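PDB 7DF2: C2 domain protein from Ramazzottius varieornatus, which binds calcium ions through a C2 domain of a kind found specifically in tardigrades, its wider biological role not being established. Local coordinates for residues M45-L50 / V108-T113; I170-E175 / V182-R187; K67-I72 / A101-D106. One frame throughout, in Å; residues are numbered along the deposited sequence. Where two conformers were deposited one is given.

Contact 1: residues M45-L50 / V108-T113; sequences MNVVRL and VEIDKT. With GLC (alpha-D-glucopyranose), chain B.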
loop_
_atom_site.group_PDB
_atom_site.type_symbol
_atom_site.label_atom_id
_atom_site.label_comp_id
_atom_site.label_asym_id
_atom_site.label_seq_id
_atom_site.Cartn_x
_atom_site.Cartn_y
_atom_site.Cartn_z
ATOM N N MET A 45 1.561 1.755 7.569
ATOM C CA MET A 45 0.959 2.221 6.327
ATOM C C MET A 45 -0.541 2.331 6.538
ATOM O O MET A 45 -1.211 1.327 6.809
ATOM C CB MET A 45 1.281 1.264 5.183
ATOM C CG MET A 45 0.493 1.496 3.896
ATOM S SD MET A 45 0.980 0.216 2.710
ATOM C CE MET A 45 -0.191 0.537 1.384
ATOM N N ASN A 46 -1.058 3.550 6.442
ATOM C CA ASN A 46 -2.474 3.841 6.640
ATOM C C ASN A 46 -3.095 4.087 5.272
ATOM O O ASN A 46 -2.727 5.047 4.582
ATOM C CB ASN A 46 -2.623 5.059 7.548
ATOM C CG ASN A 46 -4.066 5.475 7.799
ATOM O OD1 ASN A 46 -4.348 6.677 7.886
ATOM N ND2 ASN A 46 -4.964 4.510 8.007
ATOM N N VAL A 47 -4.014 3.216 4.869
ATOM C CA VAL A 47 -4.749 3.396 3.623
ATOM C C VAL A 47 -6.010 4.180 3.960
ATOM O O VAL A 47 -6.927 3.662 4.602
ATOM C CB VAL A 47 -5.062 2.055 2.956
ATOM C CG1 VAL A 47 -5.939 2.263 1.713
ATOM C CG2 VAL A 47 -3.751 1.371 2.593
ATOM N N VAL A 48 -6.042 5.448 3.546
ATOM C CA VAL A 48 -7.085 6.359 3.995
ATOM C C VAL A 48 -8.357 6.161 3.187
ATOM O O VAL A 48 -9.433 5.904 3.739
ATOM C CB VAL A 48 -6.590 7.815 3.909
ATOM C CG1 VAL A 48 -7.694 8.772 4.344
ATOM C CG2 VAL A 48 -5.313 7.981 4.766
ATOM N N ARG A 49 -8.247 6.262 1.866
ATOM C CA ARG A 49 -9.405 6.085 1.003
ATOM C C ARG A 49 -8.918 5.820 -0.410
ATOM O O ARG A 49 -7.751 6.046 -0.739
ATOM C CB ARG A 49 -10.328 7.305 1.054
ATOM C CG ARG A 49 -9.674 8.575 0.573
ATOM C CD ARG A 49 -10.667 9.736 0.631
ATOM N NE ARG A 49 -10.049 10.915 0.046
ATOM C CZ ARG A 49 -9.143 11.664 0.663
ATOM N NH1 ARG A 49 -8.759 11.366 1.904
ATOM N NH2 ARG A 49 -8.622 12.712 0.036
ATOM N N LEU A 50 -9.835 5.330 -1.240
ATOM C CA LEU A 50 -9.537 4.938 -2.613
ATOM C C LEU A 50 -10.603 5.551 -3.503
ATOM O O LEU A 50 -11.795 5.302 -3.294
ATOM C CB LEU A 50 -9.531 3.406 -2.725
ATOM C CG LEU A 50 -9.017 2.533 -3.883
ATOM C CD1 LEU A 50 -9.257 3.144 -5.208
ATOM C CD2 LEU A 50 -7.546 2.124 -3.720
ATOM N N VAL A 108 -14.120 5.195 -1.818
ATOM C CA VAL A 108 -14.253 4.202 -0.761
ATOM C C VAL A 108 -13.454 4.695 0.437
ATOM O O VAL A 108 -12.227 4.799 0.362
ATOM C CB VAL A 108 -13.751 2.821 -1.216
ATOM C CG1 VAL A 108 -13.963 1.792 -0.113
ATOM C CG2 VAL A 108 -14.420 2.378 -2.522
ATOM N N GLU A 109 -14.140 4.985 1.539
ATOM C CA GLU A 109 -13.462 5.356 2.778
ATOM C C GLU A 109 -12.990 4.097 3.484
ATOM O O GLU A 109 -13.779 3.178 3.705
ATOM C CB GLU A 109 -14.401 6.153 3.673
ATOM C CG GLU A 109 -14.892 7.432 3.004
ATOM C CD GLU A 109 -13.813 8.495 2.940
ATOM O OE1 GLU A 109 -12.851 8.428 3.739
ATOM O OE2 GLU A 109 -13.924 9.406 2.096
ATOM N N ILE A 110 -11.703 4.059 3.840
ATOM C CA ILE A 110 -11.074 2.805 4.251
ATOM C C ILE A 110 -10.512 2.907 5.663
ATOM O O ILE A 110 -10.944 2.169 6.553
ATOM C CB ILE A 110 -9.975 2.399 3.247
ATOM C CG1 ILE A 110 -10.592 2.145 1.861
ATOM C CG2 ILE A 110 -9.240 1.143 3.697
ATOM C CD1 ILE A 110 -9.576 2.026 0.782
ATOM N N ASP A 111 -9.540 3.798 5.866
ATOM C CA ASP A 111 -8.827 4.001 7.142
ATOM C C ASP A 111 -8.478 2.689 7.840
ATOM O O ASP A 111 -8.811 2.464 9.006
ATOM C CB ASP A 111 -9.598 4.920 8.098
ATOM C CG ASP A 111 -8.721 5.389 9.293
ATOM O OD1 ASP A 111 -7.483 5.475 9.113
ATOM O OD2 ASP A 111 -9.244 5.670 10.413
ATOM N N LYS A 112 -7.766 1.825 7.120
ATOM C CA LYS A 112 -7.161 0.643 7.730
ATOM C C LYS A 112 -5.644 0.781 7.695
ATOM O O LYS A 112 -5.079 1.512 6.875
ATOM C CB LYS A 112 -7.582 -0.655 7.014
ATOM C CG LYS A 112 -9.081 -0.832 6.786
ATOM C CD LYS A 112 -9.865 -0.961 8.098
ATOM C CE LYS A 112 -11.290 -1.521 7.877
ATOM N NZ LYS A 112 -12.105 -1.381 9.126
ATOM N N THR A 113 -4.972 0.053 8.590
ATOM C CA THR A 113 -3.537 0.246 8.770
ATOM C C THR A 113 -2.843 -1.102 8.900
ATOM O O THR A 113 -3.363 -2.004 9.566
ATOM C CB THR A 113 -3.270 1.105 10.018
ATOM O OG1 THR A 113 -3.912 2.370 9.851
ATOM C CG2 THR A 113 -1.777 1.333 10.229
HETATM C C1 GLC B . -12.993 13.140 6.467
HETATM C C2 GLC B . -13.595 13.023 5.060
HETATM C C3 GLC B . -13.012 11.842 4.274
HETATM C C4 GLC B . -11.492 11.762 4.433
HETATM C C5 GLC B . -11.080 12.008 5.883
HETATM C C6 GLC B . -9.566 11.975 6.053
HETATM O O2 GLC B . -15.005 12.933 5.103
HETATM O O3 GLC B . -13.338 11.969 2.902
HETATM O O4 GLC B . -10.992 10.508 3.991
HETATM O O5 GLC B . -11.602 13.251 6.315
HETATM O O6 GLC B . -9.275 11.249 7.226
HETATM O O HOH W 1 -11.061 7.433 5.867
#

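Contact 2: residues I170-E175 / V182-R187; sequences IACAGE and VYLRYR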
loop_
_atom_site.group_PDB
_atom_site.type_symbol
_atom_site.label_atom_id
_atom_site.label_comp_id
_atom_site.label_asym_id
_atom_site.label_seq_id
_atom_site.Cartn_x
_atom_site.Cartn_y
_atom_site.Cartn_z
ATOM N N ILE A 170 -1.001 11.277 1.184
ATOM C CA ILE A 170 -0.312 11.207 -0.105
ATOM C C ILE A 170 -1.289 10.687 -1.148
ATOM O O ILE A 170 -1.885 9.618 -0.968
ATOM C CB ILE A 170 0.922 10.291 -0.030
ATOM C CG1 ILE A 170 1.883 10.761 1.072
ATOM C CG2 ILE A 170 1.592 10.155 -1.411
ATOM C CD1 ILE A 170 2.853 9.693 1.533
ATOM N N ALA A 171 -1.427 11.420 -2.256
ATOM C CA ALA A 171 -2.353 11.052 -3.328
ATOM C C ALA A 171 -1.594 10.178 -4.311
ATOM O O ALA A 171 -0.910 10.677 -5.209
ATOM C CB ALA A 171 -2.921 12.291 -4.010
ATOM N N CYS A 172 -1.726 8.868 -4.154
ATOM C CA CYS A 172 -0.916 7.908 -4.887
ATOM C C CYS A 172 -1.634 7.504 -6.166
ATOM O O CYS A 172 -2.699 6.882 -6.107
ATOM C CB CYS A 172 -0.660 6.674 -4.030
ATOM S SG CYS A 172 0.617 5.680 -4.715
ATOM N N ALA A 173 -1.039 7.824 -7.312
ATOM C CA ALA A 173 -1.709 7.620 -8.590
ATOM C C ALA A 173 -1.693 6.163 -9.031
ATOM O O ALA A 173 -0.701 5.449 -8.846
ATOM C CB ALA A 173 -1.047 8.477 -9.678
ATOM N N GLY A 174 -2.781 5.740 -9.689
ATOM C CA GLY A 174 -2.802 4.415 -10.282
ATOM C C GLY A 174 -1.781 4.272 -11.393
ATOM O O GLY A 174 -1.472 5.228 -12.114
ATOM N N GLU A 175 -1.231 3.057 -11.529
ATOM C CA GLU A 175 -0.222 2.832 -12.566
ATOM C C GLU A 175 -0.828 2.881 -13.965
ATOM O O GLU A 175 -0.178 3.363 -14.906
ATOM C CB GLU A 175 0.515 1.507 -12.343
ATOM C CG GLU A 175 -0.192 0.238 -12.828
ATOM C CD GLU A 175 0.612 -1.051 -12.577
ATOM O OE1 GLU A 175 1.822 -0.985 -12.267
ATOM O OE2 GLU A 175 0.018 -2.143 -12.690
ATOM N N VAL A 182 -5.210 6.316 -4.643
ATOM C CA VAL A 182 -5.338 5.826 -3.279
ATOM C C VAL A 182 -4.613 6.826 -2.392
ATOM O O VAL A 182 -3.510 7.276 -2.721
ATOM C CB VAL A 182 -4.794 4.397 -3.088
ATOM C CG1 VAL A 182 -3.298 4.321 -3.284
ATOM C CG2 VAL A 182 -5.154 3.905 -1.674
ATOM N N TYR A 183 -5.256 7.225 -1.308
ATOM C CA TYR A 183 -4.678 8.206 -0.406
ATOM C C TYR A 183 -4.034 7.460 0.744
ATOM O O TYR A 183 -4.690 6.636 1.393
ATOM C CB TYR A 183 -5.733 9.188 0.085
ATOM C CG TYR A 183 -6.218 10.055 -1.056
ATOM C CD1 TYR A 183 -7.171 9.582 -1.940
ATOM C CD2 TYR A 183 -5.676 11.315 -1.276
ATOM C CE1 TYR A 183 -7.599 10.360 -3.030
ATOM C CE2 TYR A 183 -6.102 12.104 -2.346
ATOM C CZ TYR A 183 -7.066 11.614 -3.214
ATOM O OH TYR A 183 -7.504 12.374 -4.279
ATOM N N LEU A 184 -2.752 7.734 0.971
ATOM C CA LEU A 184 -1.934 6.978 1.913
ATOM C C LEU A 184 -1.290 7.905 2.931
ATOM O O LEU A 184 -1.039 9.081 2.653
ATOM C CB LEU A 184 -0.819 6.212 1.191
ATOM C CG LEU A 184 -1.263 5.235 0.112
ATOM C CD1 LEU A 184 -0.047 4.653 -0.596
ATOM C CD2 LEU A 184 -2.108 4.135 0.755
ATOM N N ARG A 185 -1.007 7.355 4.110
ATOM C CA ARG A 185 -0.128 8.000 5.082
ATOM C C ARG A 185 0.821 6.949 5.623
ATOM O O ARG A 185 0.485 5.763 5.671
ATOM C CB ARG A 185 -0.890 8.597 6.272
ATOM C CG ARG A 185 -1.945 9.609 5.939
ATOM C CD ARG A 185 -2.438 10.265 7.222
ATOM N NE ARG A 185 -2.952 9.311 8.206
ATOM C CZ ARG A 185 -3.167 9.614 9.485
ATOM N NH1 ARG A 185 -2.888 10.842 9.929
ATOM N NH2 ARG A 185 -3.651 8.700 10.323
ATOM N N TYR A 186 1.989 7.381 6.092
ATOM C CA TYR A 186 2.879 6.431 6.733
ATOM C C TYR A 186 3.519 7.064 7.952
ATOM O O TYR A 186 3.572 8.289 8.095
ATOM C CB TYR A 186 3.975 5.926 5.783
ATOM C CG TYR A 186 5.006 6.969 5.431
ATOM C CD1 TYR A 186 4.809 7.833 4.362
ATOM C CD2 TYR A 186 6.193 7.081 6.159
ATOM C CE1 TYR A 186 5.761 8.800 4.031
ATOM C CE2 TYR A 186 7.144 8.038 5.838
ATOM C CZ TYR A 186 6.923 8.890 4.772
ATOM O OH TYR A 186 7.870 9.835 4.454
ATOM N N ARG A 187 3.952 6.181 8.858
ATOM C CA ARG A 187 4.812 6.497 9.992
ATOM C C ARG A 187 5.980 5.521 9.986
ATOM O O ARG A 187 5.858 4.392 9.503
ATOM C CB ARG A 187 4.074 6.379 11.350
ATOM C CG ARG A 187 3.194 7.550 11.701
ATOM C CD ARG A 187 2.892 7.657 13.190
ATOM N NE ARG A 187 2.518 6.378 13.792
ATOM C CZ ARG A 187 2.621 6.113 15.093
ATOM N NH1 ARG A 187 3.089 7.040 15.920
ATOM N NH2 ARG A 187 2.260 4.929 15.572
#

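Contact 3: residues K67-I72 / A101-D106; sequences KCDPKI and ANNTPD. With CA (calcium ion), chain E; CA (calcium ion), chain D.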
loop_
_atom_site.group_PDB
_atom_site.type_symbol
_atom_site.label_atom_id
_atom_site.label_comp_id
_atom_site.label_asym_id
_atom_site.label_seq_id
_atom_site.Cartn_x
_atom_site.Cartn_y
_atom_site.Cartn_z
ATOM N N LYS A 67 -22.470 -0.489 -9.171
ATOM C CA LYS A 67 -21.207 0.136 -8.804
ATOM C C LYS A 67 -20.091 -0.897 -8.631
ATOM O O LYS A 67 -20.298 -2.109 -8.733
ATOM C CB LYS A 67 -21.381 0.963 -7.528
ATOM C CG LYS A 67 -22.297 2.170 -7.707
ATOM C CD LYS A 67 -22.290 3.045 -6.466
ATOM C CE LYS A 67 -23.696 3.398 -6.005
ATOM N NZ LYS A 67 -23.851 3.212 -4.529
ATOM N N CYS A 68 -18.871 -0.400 -8.399
ATOM C CA CYS A 68 -17.737 -1.305 -8.252
ATOM C C CYS A 68 -17.900 -2.151 -6.991
ATOM O O CYS A 68 -18.533 -1.745 -6.016
ATOM C CB CYS A 68 -16.403 -0.549 -8.180
ATOM S SG CYS A 68 -15.970 0.568 -9.565
ATOM N N ASP A 69 -17.305 -3.342 -7.020
ATOM C CA ASP A 69 -17.331 -4.300 -5.909
ATOM C C ASP A 69 -15.896 -4.523 -5.463
ATOM O O ASP A 69 -15.283 -5.553 -5.780
ATOM C CB ASP A 69 -18.004 -5.604 -6.320
ATOM C CG ASP A 69 -19.248 -5.349 -7.108
ATOM O OD1 ASP A 69 -20.121 -4.651 -6.563
ATOM O OD2 ASP A 69 -19.319 -5.773 -8.287
ATOM N N PRO A 70 -15.321 -3.561 -4.744
ATOM C CA PRO A 70 -13.864 -3.526 -4.590
ATOM C C PRO A 70 -13.360 -4.551 -3.585
ATOM O O PRO A 70 -13.920 -4.729 -2.498
ATOM C CB PRO A 70 -13.594 -2.098 -4.110
ATOM C CG PRO A 70 -14.847 -1.719 -3.394
ATOM C CD PRO A 70 -15.965 -2.383 -4.141
ATOM N N LYS A 71 -12.309 -5.251 -3.984
ATOM C CA LYS A 71 -11.434 -5.962 -3.065
ATOM C C LYS A 71 -10.111 -5.216 -3.112
ATOM O O LYS A 71 -9.501 -5.097 -4.183
ATOM C CB LYS A 71 -11.252 -7.432 -3.455
ATOM C CG LYS A 71 -10.322 -8.195 -2.483
ATOM C CD LYS A 71 -10.303 -9.701 -2.795
ATOM C CE LYS A 71 -9.342 -10.441 -1.861
ATOM N NZ LYS A 71 -9.285 -11.907 -2.150
ATOM N N ILE A 72 -9.688 -4.686 -1.971
ATOM C CA ILE A 72 -8.525 -3.810 -1.900
ATOM C C ILE A 72 -7.519 -4.448 -0.958
ATOM O O ILE A 72 -7.856 -4.766 0.186
ATOM C CB ILE A 72 -8.922 -2.398 -1.429
ATOM C CG1 ILE A 72 -9.940 -1.803 -2.408
ATOM C CG2 ILE A 72 -7.687 -1.501 -1.320
ATOM C CD1 ILE A 72 -10.577 -0.475 -1.951
ATOM N N ALA A 101 -15.842 -5.703 -0.557
ATOM C CA ALA A 101 -17.173 -5.113 -0.460
ATOM C C ALA A 101 -17.879 -5.130 -1.803
ATOM O O ALA A 101 -17.287 -5.419 -2.850
ATOM C CB ALA A 101 -17.108 -3.675 0.069
ATOM N N ASN A 102 -19.162 -4.764 -1.766
ATOM C CA ASN A 102 -20.018 -4.817 -2.943
ATOM C C ASN A 102 -20.747 -3.499 -3.154
ATOM O O ASN A 102 -21.259 -2.895 -2.201
ATOM C CB ASN A 102 -21.034 -5.966 -2.820
ATOM C CG ASN A 102 -20.371 -7.322 -2.866
ATOM O OD1 ASN A 102 -19.815 -7.721 -3.894
ATOM N ND2 ASN A 102 -20.411 -8.039 -1.750
ATOM N N ASN A 103 -20.778 -3.070 -4.417
ATOM C CA ASN A 103 -21.504 -1.889 -4.889
ATOM C C ASN A 103 -21.254 -0.678 -3.993
ATOM O O ASN A 103 -22.168 -0.082 -3.423
ATOM C CB ASN A 103 -22.991 -2.207 -5.037
ATOM C CG ASN A 103 -23.230 -3.272 -6.092
ATOM O OD1 ASN A 103 -22.702 -3.170 -7.196
ATOM N ND2 ASN A 103 -23.986 -4.314 -5.748
ATOM N N THR A 104 -19.985 -0.301 -3.905
ATOM C CA THR A 104 -19.581 0.799 -3.041
ATOM C C THR A 104 -19.610 2.116 -3.805
ATOM O O THR A 104 -19.596 2.130 -5.038
ATOM C CB THR A 104 -18.172 0.551 -2.500
ATOM O OG1 THR A 104 -17.258 0.427 -3.594
ATOM C CG2 THR A 104 -18.118 -0.724 -1.662
ATOM N N PRO A 105 -19.644 3.249 -3.102
ATOM C CA PRO A 105 -19.456 4.539 -3.775
ATOM C C PRO A 105 -18.103 4.583 -4.470
ATOM O O PRO A 105 -17.189 3.820 -4.149
ATOM C CB PRO A 105 -19.519 5.559 -2.628
ATOM C CG PRO A 105 -20.236 4.855 -1.536
ATOM C CD PRO A 105 -19.869 3.407 -1.653
ATOM N N ASP A 106 -17.988 5.485 -5.445
ATOM C CA ASP A 106 -16.743 5.592 -6.200
ATOM C C ASP A 106 -15.564 5.930 -5.296
ATOM O O ASP A 106 -14.442 5.465 -5.532
ATOM C CB ASP A 106 -16.874 6.647 -7.289
ATOM C CG ASP A 106 -17.792 6.218 -8.413
ATOM O OD1 ASP A 106 -18.248 5.051 -8.414
ATOM O OD2 ASP A 106 -18.047 7.058 -9.298
HETATM CA CA CA E . -21.294 -4.206 -8.775
HETATM CA CA CA D . -18.274 -6.285 -10.308
HETATM O O HOH W 2 -18.193 2.398 -7.443
HETATM O O HOH W 3 -20.163 -7.763 -10.585
HETATM O O HOH W 4 -22.504 -6.285 -8.306
#

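Contact 1: residues M45-L50 / V108-T113
Chi1 of Asn46 stands near trans at 179° and that of Asp111 at -167°, and these two torsions swing an amide and a carboxylate onto the same spot beside a G1 beta bulge. The bulge interrupts the antiparallel pairing of strands 41-51 and 107-119 in the four-stranded sheet of the C2 sandwich: Asp111 and Lys112 together face Val47. Asn46 ND2 donates to Asp111 OD1 at 2.9 Å, meeting that oxygen almost end-on although the two flat groups are turned 72° against each other. A longer bond of 3.2 Å joins Asn46 ND2 to Lys112 O, approached from above the carbonyl plane; the same oxygen also accepts from Val47 N. With its OD1 given to Arg185 on strand 181-190, the Asn46 amide is fixed in rotation from both ends. The extra residue of the bulge leaves its mark on Val48 O, which is gripped from one face of its plane by Ile110 N at 2.9 Å and Asp111 N at 3.0 Å.

Past the bulge, Arg49 and Glu109 form a non-hydrogen-bonded pair and run side by side into the glycan pocket, with Val48 CG1 against the sugar. Glu109 takes the glucose as a fork, OE1 accepting from GLC O4 at 2.8 Å. Arg49, modelled in two conformers, offers NH1 to GLC O4 in a weak bond; its stronger partner is Glu169, which also belongs to the pocket. A water donates to both Val48 O and Glu109 OE1, linking the doubly gripped carbonyl to the sugar site. On the face bearing Val47 and Leu50, the end of Ile110 touches Val47 CG1 at 3.8 Å, by its CD1, and Leu50 CB. The second prong of the fork is Glu109 OE2, which accepts from GLC O3 at 2.7 Å.

Contact 2: residues I170-E175 / V182-R187
Ile170 and Leu184 face each other as an antiparallel hydrogen-bonded pair, with Ile170 N donating to Leu184 O at 2.6 Å and Leu184 N returning a bond to Ile170 O. Two residues on, Cys172 and Val182 repeat the reciprocal pattern, Cys172 N lying 2.8 Å from Val182 O. Between them Ala171 and Tyr183 make the non-hydrogen-bonded pair, and Ala171 CB rests 3.6 Å from Tyr183 CE2.

On the face bearing Ile170 and Cys172 the contacts across the strands are apolar. Cys172 CB packs on Val182 CG1 at 3.6 Å and on Leu184 CD1, while Ile170 CD1 meets the edge of the Tyr186 ring, near its plane. That ring is tipped back toward Ile170 by a chi1 of 70°, and its hydroxyl is held by Asn155.

Further out, the SG of Cys172 forms a disulfide with Cys148 on strand 139-150, and Val182 and Leu184 touch Val47 on strand 41-51. Tyr183, on the side bearing Ala171, makes a cation-pi contact with Arg49. The whole is a beta hairpin in which strand 170-173 edges one sheet of a C2-type sandwich, with a disulfide joining that edge to the other sheet.

Contact 3: residues K67-I72 / A101-D106
Asp69 and Asn103 meet over a calcium ion, and around this meeting the contact is dense. Asp69 chelates the calcium of chain E with OD1 at 2.5 Å and OD2 at 2.6 Å, while OD2 also reaches the calcium of chain D at 2.3 Å, making this carboxylate a bridge between two metals. Its OD1 still has an anti lone pair to spare, and Asn103 N donates to it at 2.7 Å, which, with the three metal bonds, holds the carboxylate in its rotation. Lys67 O and the Asn103 side chain also bind the chain E ion, with Asp63 and Asp66 adding further ligands; Asp63, Asp134, Lys135 and Asp136 serve the other. One water binds each calcium ion as well.

Behind the metals two backbone bonds stitch the loops together: Thr104 N donates to Cys68 O, and Ala101 N donates to Pro70 O at 2.9 Å. Here the Pro70 ring abuts Thr104, whose chi1 of 59° sets OG1 between its backbone N and carbonyl carbon and only 3.1 Å from Pro70 CD. Putting an alanine at Pro70 removes CG and CD, and would probably open a gap beneath Thr104 and let its side chain turn more freely.

The outer side is looser. Lys67 is exposed and leans by its aliphatic CD on Thr104 O at 3.2 Å, and Pro105 is touched only lightly by it. A water fills in where direct bonds do not, accepting from Cys68 N and donating to Thr104 O and Asp106 OD1.

Such loops at one end of the sandwich are the usual calcium site of C2 domains. The ions probably offset the repulsion among Asp69, Asp63, Asp66, Asp134 and Asp136, and through Asn103 tie 101-106 to the site.

Overall arrangement
After the short strand 37-38 the chain runs through strand 41-51, which waits for its partner until strand 107-119 returns, so contact 1 closes a long loop. Contact 3 lies wholly within that loop: it joins the start of strand 70-77, in the other sheet, to the connection between strands 96-100 and 107-119. Ile72 packs on Leu50 and Ile110, linking the two sheets between contacts 1 and 3. Contact 2 opens only after both have closed and ties off a short hairpin; no contact crosses another. Strands 41-51 and 181-190 are neighbours, and contacts 1 and 2 thus share one sheet, while contact 3 ties together loops at the calcium-binding end of the sandwich.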